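PDB 3KZT: DUF3828 domain-containing protein from Bacteroides thetaiotaomicron, which is of unknown function but is probably made as a lipoprotein precursor, consistent with a role in the cell envelope of this gut bacterium. Local coordinates for residues Lys93-Lys98 / Tyr105-Thr110; Ile81-Asp86 / Ser122-Val127. One frame throughout, in Å; residues are numbered along the deposited sequence. Where two conformers were deposited one is given.

Overall arrangement
Both contacts are built on one four-stranded antiparallel sheet whose strands follow each other in chain order, and their centres lie about 9 Å apart. Contact 1 is the pairing within the hairpin of strands 96-101 and 104-111. Contact 2 sets the loop 81-86, which follows helix 63-75, against strand 119-130, the next neighbour of 104-111 in the sheet. In sequence, contact 1 is nested inside the loop that contact 2 closes. They meet directly where Y105 N bonds V125 O between the central strands and where Y109 OH reaches I82 O. The connection from the N-terminal helices to the sheet is thus itself packed onto an inner strand of that sheet.

Contact 1: Lys93-Lys98 / Tyr105-Thr110; sequences KTLSVK and YEVNYT. With EDO (1,2-ethanediol), chain C.
T94 meets T110 because its chi1 of 68° sets OG1 between its own backbone N and carbonyl carbon, on the side of the facing strand, where it takes a nearly straight hydrogen bond from T110 N at 2.8 Å. The same hydroxyl also bonds D91 O. L95 leaves the backbone away from its partner, but CG is anti to the backbone N (chi1 -178°) and the next torsion turns CD1 back to lie 3.6 Å from V107 CG1.

From S96 onward the two chains form a regular antiparallel ladder, their short axes at 162°. S96 and N108 are a hydrogen-bonded pair, with S96 N 2.8 Å from N108 O and a return bond from N108 N to S96 O. V97 and V107 form the non-hydrogen-bonded pair that follows. K98 and E106 are the next hydrogen-bonded pair, K98 N lying 3.1 Å from E106 O with E106 N bonding back to K98 O.

The hairpin has two unlike faces. V97 and V107 share the apolar one, and V107 reaches I31 of helix 13-41. On the other, K98 and E106 run side by side, yet K98 NZ stays 4.8 Å from E106 OE2. That carboxylate oxygen instead receives N108 ND2 at 2.9 Å through its anti lone pair, almost in the amide plane. At the far end the Y105 hydroxyl donates to O2 of an ethanediol, 2.8 Å from OH and near the ring plane.

Within strand 105-110, then, one somewhat bent bond from N108 ND2 limits the turn of the E106 carboxylate, although N108 OD1 also lies close to OE2 without bonding it. K98 may add some longer-range electrostatic attraction. The strand pairing itself rests on main-chain bonds, and the T94 hydroxyl adds one more beyond the ladder.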
loop_
_atom_site.group_PDB
_atom_site.type_symbol
_atom_site.label_atom_id
_atom_site.label_comp_id
_atom_site.label_asym_id
_atom_site.label_seq_id
_atom_site.Cartn_x
_atom_site.Cartn_y
_atom_site.Cartn_z
ATOM N N LYS A 93 6.276 4.860 -0.118
ATOM C CA LYS A 93 7.379 4.088 0.484
ATOM C C LYS A 93 8.172 4.942 1.508
ATOM O O LYS A 93 8.786 4.391 2.416
ATOM C CB LYS A 93 8.290 3.447 -0.580
ATOM C CG LYS A 93 7.662 2.180 -1.216
ATOM C CD LYS A 93 8.659 1.385 -2.067
ATOM C CE LYS A 93 8.730 1.887 -3.503
ATOM N NZ LYS A 93 7.542 1.460 -4.304
ATOM N N THR A 94 8.125 6.287 1.362
ATOM C CA THR A 94 8.731 7.236 2.325
ATOM C C THR A 94 7.749 7.683 3.454
ATOM O O THR A 94 8.072 8.611 4.206
ATOM C CB THR A 94 9.232 8.534 1.592
ATOM O OG1 THR A 94 8.106 9.275 1.092
ATOM C CG2 THR A 94 10.161 8.182 0.458
ATOM N N LEU A 95 6.565 7.045 3.571
ATOM C CA LEU A 95 5.581 7.418 4.594
ATOM C C LEU A 95 6.149 7.202 6.003
ATOM O O LEU A 95 6.738 6.164 6.288
ATOM C CB LEU A 95 4.275 6.610 4.450
ATOM C CG LEU A 95 3.122 6.925 5.434
ATOM C CD1 LEU A 95 2.641 8.340 5.222
ATOM C CD2 LEU A 95 1.988 5.919 5.263
ATOM N N SER A 96 5.958 8.205 6.854
ATOM C CA SER A 96 6.437 8.201 8.235
ATOM C C SER A 96 5.444 9.036 9.034
ATOM O O SER A 96 5.213 10.186 8.690
ATOM C CB SER A 96 7.825 8.834 8.291
ATOM O OG SER A 96 8.330 8.883 9.601
ATOM N N VAL A 97 4.833 8.434 10.062
ATOM C CA VAL A 97 3.887 9.123 10.943
ATOM C C VAL A 97 4.495 9.217 12.336
ATOM O O VAL A 97 5.173 8.286 12.774
ATOM C CB VAL A 97 2.536 8.400 11.026
ATOM C CG1 VAL A 97 1.517 9.269 11.807
ATOM C CG2 VAL A 97 2.008 8.097 9.625
ATOM N N LYS A 98 4.273 10.351 13.016
ATOM C CA LYS A 98 4.745 10.535 14.385
ATOM C C LYS A 98 3.826 11.449 15.167
ATOM O O LYS A 98 3.096 12.266 14.583
ATOM C CB LYS A 98 6.194 11.062 14.413
ATOM C CG LYS A 98 6.401 12.579 14.151
ATOM C CD LYS A 98 7.884 12.924 14.234
ATOM C CE LYS A 98 8.119 14.418 14.332
ATOM N NZ LYS A 98 9.575 14.712 14.417
ATOM N N TYR A 105 -0.946 14.426 15.231
ATOM C CA TYR A 105 0.114 13.589 14.672
ATOM C C TYR A 105 0.520 14.263 13.368
ATOM O O TYR A 105 -0.239 15.075 12.843
ATOM C CB TYR A 105 -0.413 12.145 14.436
ATOM C CG TYR A 105 -0.787 11.459 15.732
ATOM C CD1 TYR A 105 -2.014 11.713 16.344
ATOM C CD2 TYR A 105 0.090 10.574 16.361
ATOM C CE1 TYR A 105 -2.357 11.113 17.553
ATOM C CE2 TYR A 105 -0.243 9.962 17.572
ATOM C CZ TYR A 105 -1.463 10.233 18.156
ATOM O OH TYR A 105 -1.796 9.656 19.340
ATOM N N GLU A 106 1.707 13.945 12.872
ATOM C CA GLU A 106 2.235 14.523 11.630
ATOM C C GLU A 106 2.482 13.383 10.647
ATOM O O GLU A 106 3.184 12.442 10.988
ATOM C CB GLU A 106 3.547 15.269 11.925
ATOM C CG GLU A 106 4.238 15.884 10.699
ATOM C CD GLU A 106 5.474 16.658 11.072
ATOM O OE1 GLU A 106 5.341 17.855 11.421
ATOM O OE2 GLU A 106 6.583 16.088 10.983
ATOM N N VAL A 107 1.897 13.481 9.443
ATOM C CA VAL A 107 2.090 12.500 8.363
ATOM C C VAL A 107 3.134 13.075 7.402
ATOM O O VAL A 107 2.860 14.075 6.725
ATOM C CB VAL A 107 0.780 12.225 7.599
ATOM C CG1 VAL A 107 1.047 11.333 6.368
ATOM C CG2 VAL A 107 -0.244 11.568 8.528
ATOM N N ASN A 108 4.315 12.446 7.358
ATOM C CA ASN A 108 5.437 12.872 6.505
ATOM C C ASN A 108 5.662 11.907 5.357
ATOM O O ASN A 108 5.628 10.691 5.564
ATOM C CB ASN A 108 6.718 12.951 7.327
ATOM C CG ASN A 108 6.637 13.989 8.417
ATOM O OD1 ASN A 108 6.555 15.174 8.140
ATOM N ND2 ASN A 108 6.645 13.537 9.685
ATOM N N TYR A 109 5.866 12.449 4.145
ATOM C CA TYR A 109 6.252 11.654 2.961
ATOM C C TYR A 109 6.873 12.591 1.904
ATOM O O TYR A 109 6.549 13.771 1.852
ATOM C CB TYR A 109 5.062 10.847 2.370
ATOM C CG TYR A 109 4.180 11.594 1.370
ATOM C CD1 TYR A 109 3.107 12.361 1.794
ATOM C CD2 TYR A 109 4.422 11.503 -0.025
ATOM C CE1 TYR A 109 2.295 13.047 0.871
ATOM C CE2 TYR A 109 3.633 12.179 -0.938
ATOM C CZ TYR A 109 2.568 12.940 -0.491
ATOM O OH TYR A 109 1.793 13.596 -1.403
ATOM N N THR A 110 7.756 12.042 1.077
ATOM C CA THR A 110 8.420 12.785 0.017
ATOM C C THR A 110 7.671 12.539 -1.306
ATOM O O THR A 110 7.574 11.389 -1.763
ATOM C CB THR A 110 9.871 12.340 -0.115
ATOM O OG1 THR A 110 10.514 12.486 1.153
ATOM C CG2 THR A 110 10.606 13.175 -1.149
HETATM C C1 EDO C . -6.165 9.085 20.833
HETATM O O1 EDO C . -6.842 9.902 21.793
HETATM C C2 EDO C . -5.382 9.956 19.859
HETATM O O2 EDO C . -4.221 10.514 20.494
#

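Contact 2: Ile81-Asp86 / Ser122-Val127; sequences IIRAQD and SIPVRV. With SO4 (sulfate ion), chain F; SO4 (sulfate ion), chain E.
I81 and I123 are the closest CA pair across the segments, at 7.6 Å, too far for strand pairing, and no hydrogen bond crosses directly between the segments. Residues 81-86 form an irregular loop in which R83 takes a left-handed conformation (phi 52°, psi 51°), whereas 122-127 is extended strand. The I81 carbonyl oxygen nevertheless rests 3.6 Å from I123 CD1.

R83 does most of the reaching. Extended from CG to NE, its side chain slides past I123 in the opposite direction, with NE 3.7 Å from I123 CG1. The left-handed R83 belongs to a G1 beta bulge, R83 and A84 both facing D79; its side chain sets out toward strand 119-130, an inner strand of the antiparallel sheet.

One face of the guanidinium lies over the strand backbone, I123 CA standing above its centre. S122 O is 3.0 Å from R83 NH1, but the angle is too poor for a hydrogen bond. A water accepts from both R83 NH1 and S122 N, the latter at 2.8 Å, and so bridges the segments.

A sulfate, probably from the crystallisation liquor, sits at the guanidinium edge in its plane: R83 NH1 donates to O2 at 2.9 Å and R83 NH2 to O1 at 2.8 Å. R83 NH2 also bonds T140 OG1. Further along the strand, R126 NH1 holds a second sulfate through O4 at 3.0 Å, while R126 NH2 forms a salt bridge with D137.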
loop_
_atom_site.group_PDB
_atom_site.type_symbol
_atom_site.label_atom_id
_atom_site.label_comp_id
_atom_site.label_asym_id
_atom_site.label_seq_id
_atom_site.Cartn_x
_atom_site.Cartn_y
_atom_site.Cartn_z
ATOM N N ILE A 81 -5.594 15.635 1.635
ATOM C CA ILE A 81 -5.095 14.472 2.385
ATOM C C ILE A 81 -3.606 14.228 2.066
ATOM O O ILE A 81 -2.813 14.010 2.973
ATOM C CB ILE A 81 -5.926 13.181 2.084
ATOM C CG1 ILE A 81 -7.384 13.332 2.575
ATOM C CG2 ILE A 81 -5.291 11.949 2.782
ATOM C CD1 ILE A 81 -8.298 12.216 2.113
ATOM N N ILE A 82 -3.252 14.292 0.769
ATOM C CA ILE A 82 -1.840 14.119 0.279
ATOM C C ILE A 82 -1.111 15.443 -0.105
ATOM O O ILE A 82 0.106 15.417 -0.379
ATOM C CB ILE A 82 -1.740 13.094 -0.931
ATOM C CG1 ILE A 82 -2.607 13.508 -2.136
ATOM C CG2 ILE A 82 -2.148 11.699 -0.476
ATOM C CD1 ILE A 82 -2.356 12.710 -3.396
ATOM N N ARG A 83 -1.840 16.579 -0.107
ATOM C CA ARG A 83 -1.314 17.894 -0.564
ATOM C C ARG A 83 -0.687 17.769 -1.958
ATOM O O ARG A 83 0.464 18.171 -2.190
ATOM C CB ARG A 83 -0.345 18.497 0.461
ATOM C CG ARG A 83 -1.007 18.843 1.747
ATOM C CD ARG A 83 -0.045 19.471 2.700
ATOM N NE ARG A 83 -0.725 19.919 3.918
ATOM C CZ ARG A 83 -0.161 20.627 4.910
ATOM N NH1 ARG A 83 1.137 20.992 4.870
ATOM N NH2 ARG A 83 -0.906 20.977 5.970
ATOM N N ALA A 84 -1.456 17.169 -2.862
ATOM C CA ALA A 84 -1.015 16.897 -4.222
ATOM C C ALA A 84 -2.231 16.532 -5.055
ATOM O O ALA A 84 -3.301 16.265 -4.501
ATOM C CB ALA A 84 -0.024 15.768 -4.232
ATOM N N GLN A 85 -2.071 16.548 -6.374
ATOM C CA GLN A 85 -3.132 16.107 -7.300
ATOM C C GLN A 85 -3.144 14.582 -7.461
ATOM O O GLN A 85 -4.201 13.978 -7.627
ATOM C CB GLN A 85 -2.939 16.726 -8.679
ATOM C CG GLN A 85 -3.073 18.243 -8.714
ATOM C CD GLN A 85 -3.040 18.813 -10.140
ATOM O OE1 GLN A 85 -3.210 18.088 -11.121
ATOM N NE2 GLN A 85 -2.834 20.119 -10.246
ATOM N N ASP A 86 -1.951 13.988 -7.469
ATOM C CA ASP A 86 -1.769 12.572 -7.690
ATOM C C ASP A 86 -0.503 12.147 -6.923
ATOM O O ASP A 86 0.247 13.008 -6.416
ATOM C CB ASP A 86 -1.602 12.338 -9.214
ATOM C CG ASP A 86 -1.965 10.937 -9.661
ATOM O OD1 ASP A 86 -2.083 10.004 -8.826
ATOM O OD2 ASP A 86 -2.129 10.763 -10.883
ATOM N N SER A 122 4.223 17.435 4.709
ATOM C CA SER A 122 4.014 17.285 6.151
ATOM C C SER A 122 2.595 17.764 6.532
ATOM O O SER A 122 2.361 18.970 6.668
ATOM C CB SER A 122 5.082 18.078 6.905
ATOM O OG SER A 122 4.893 17.999 8.295
ATOM N N ILE A 123 1.659 16.804 6.692
ATOM C CA ILE A 123 0.258 17.083 7.046
ATOM C C ILE A 123 0.009 16.815 8.556
ATOM O O ILE A 123 0.126 15.652 9.000
ATOM C CB ILE A 123 -0.758 16.174 6.222
ATOM C CG1 ILE A 123 -0.505 16.262 4.703
ATOM C CG2 ILE A 123 -2.213 16.565 6.538
ATOM C CD1 ILE A 123 0.368 15.135 4.152
ATOM N N PRO A 124 -0.312 17.879 9.354
ATOM C CA PRO A 124 -0.759 17.587 10.716
ATOM C C PRO A 124 -2.179 16.991 10.651
ATOM O O PRO A 124 -3.034 17.540 9.922
ATOM C CB PRO A 124 -0.784 18.969 11.396
ATOM C CG PRO A 124 -0.102 19.912 10.432
ATOM C CD PRO A 124 -0.279 19.333 9.101
ATOM N N VAL A 125 -2.401 15.865 11.353
ATOM C CA VAL A 125 -3.720 15.209 11.426
ATOM C C VAL A 125 -4.072 14.935 12.900
ATOM O O VAL A 125 -3.186 14.579 13.698
ATOM C CB VAL A 125 -3.788 13.905 10.566
ATOM C CG1 VAL A 125 -3.321 14.184 9.135
ATOM C CG2 VAL A 125 -2.984 12.753 11.187
ATOM N N ARG A 126 -5.356 15.132 13.251
ATOM C CA ARG A 126 -5.860 14.930 14.607
ATOM C C ARG A 126 -6.718 13.657 14.652
ATOM O O ARG A 126 -7.503 13.411 13.731
ATOM C CB ARG A 126 -6.671 16.127 15.063
ATOM C CG ARG A 126 -6.738 16.245 16.573
ATOM C CD ARG A 126 -7.577 17.427 17.012
ATOM N NE ARG A 126 -9.017 17.159 17.027
ATOM C CZ ARG A 126 -9.965 18.073 17.307
ATOM N NH1 ARG A 126 -9.650 19.364 17.587
ATOM N NH2 ARG A 126 -11.257 17.704 17.302
ATOM N N VAL A 127 -6.576 12.887 15.745
ATOM C CA VAL A 127 -7.214 11.569 15.921
ATOM C C VAL A 127 -8.212 11.576 17.083
ATOM O O VAL A 127 -7.918 12.133 18.133
ATOM C CB VAL A 127 -6.133 10.462 16.201
ATOM C CG1 VAL A 127 -6.792 9.117 16.595
ATOM C CG2 VAL A 127 -5.241 10.277 14.990
HETATM S S SO4 F . 0.626 22.998 8.179
HETATM O O1 SO4 F . -0.782 22.610 8.291
HETATM O O2 SO4 F . 1.404 21.922 7.575
HETATM O O3 SO4 F . 1.157 23.281 9.512
HETATM O O4 SO4 F . 0.732 24.197 7.345
HETATM S S SO4 E . -6.791 21.002 19.655
HETATM O O1 SO4 E . -7.954 20.745 20.499
HETATM O O2 SO4 E . -5.730 20.037 19.964
HETATM O O3 SO4 E . -6.302 22.356 19.916
HETATM O O4 SO4 E . -7.182 20.889 18.251
HETATM O O HOH W 1 3.760 20.019 3.615
#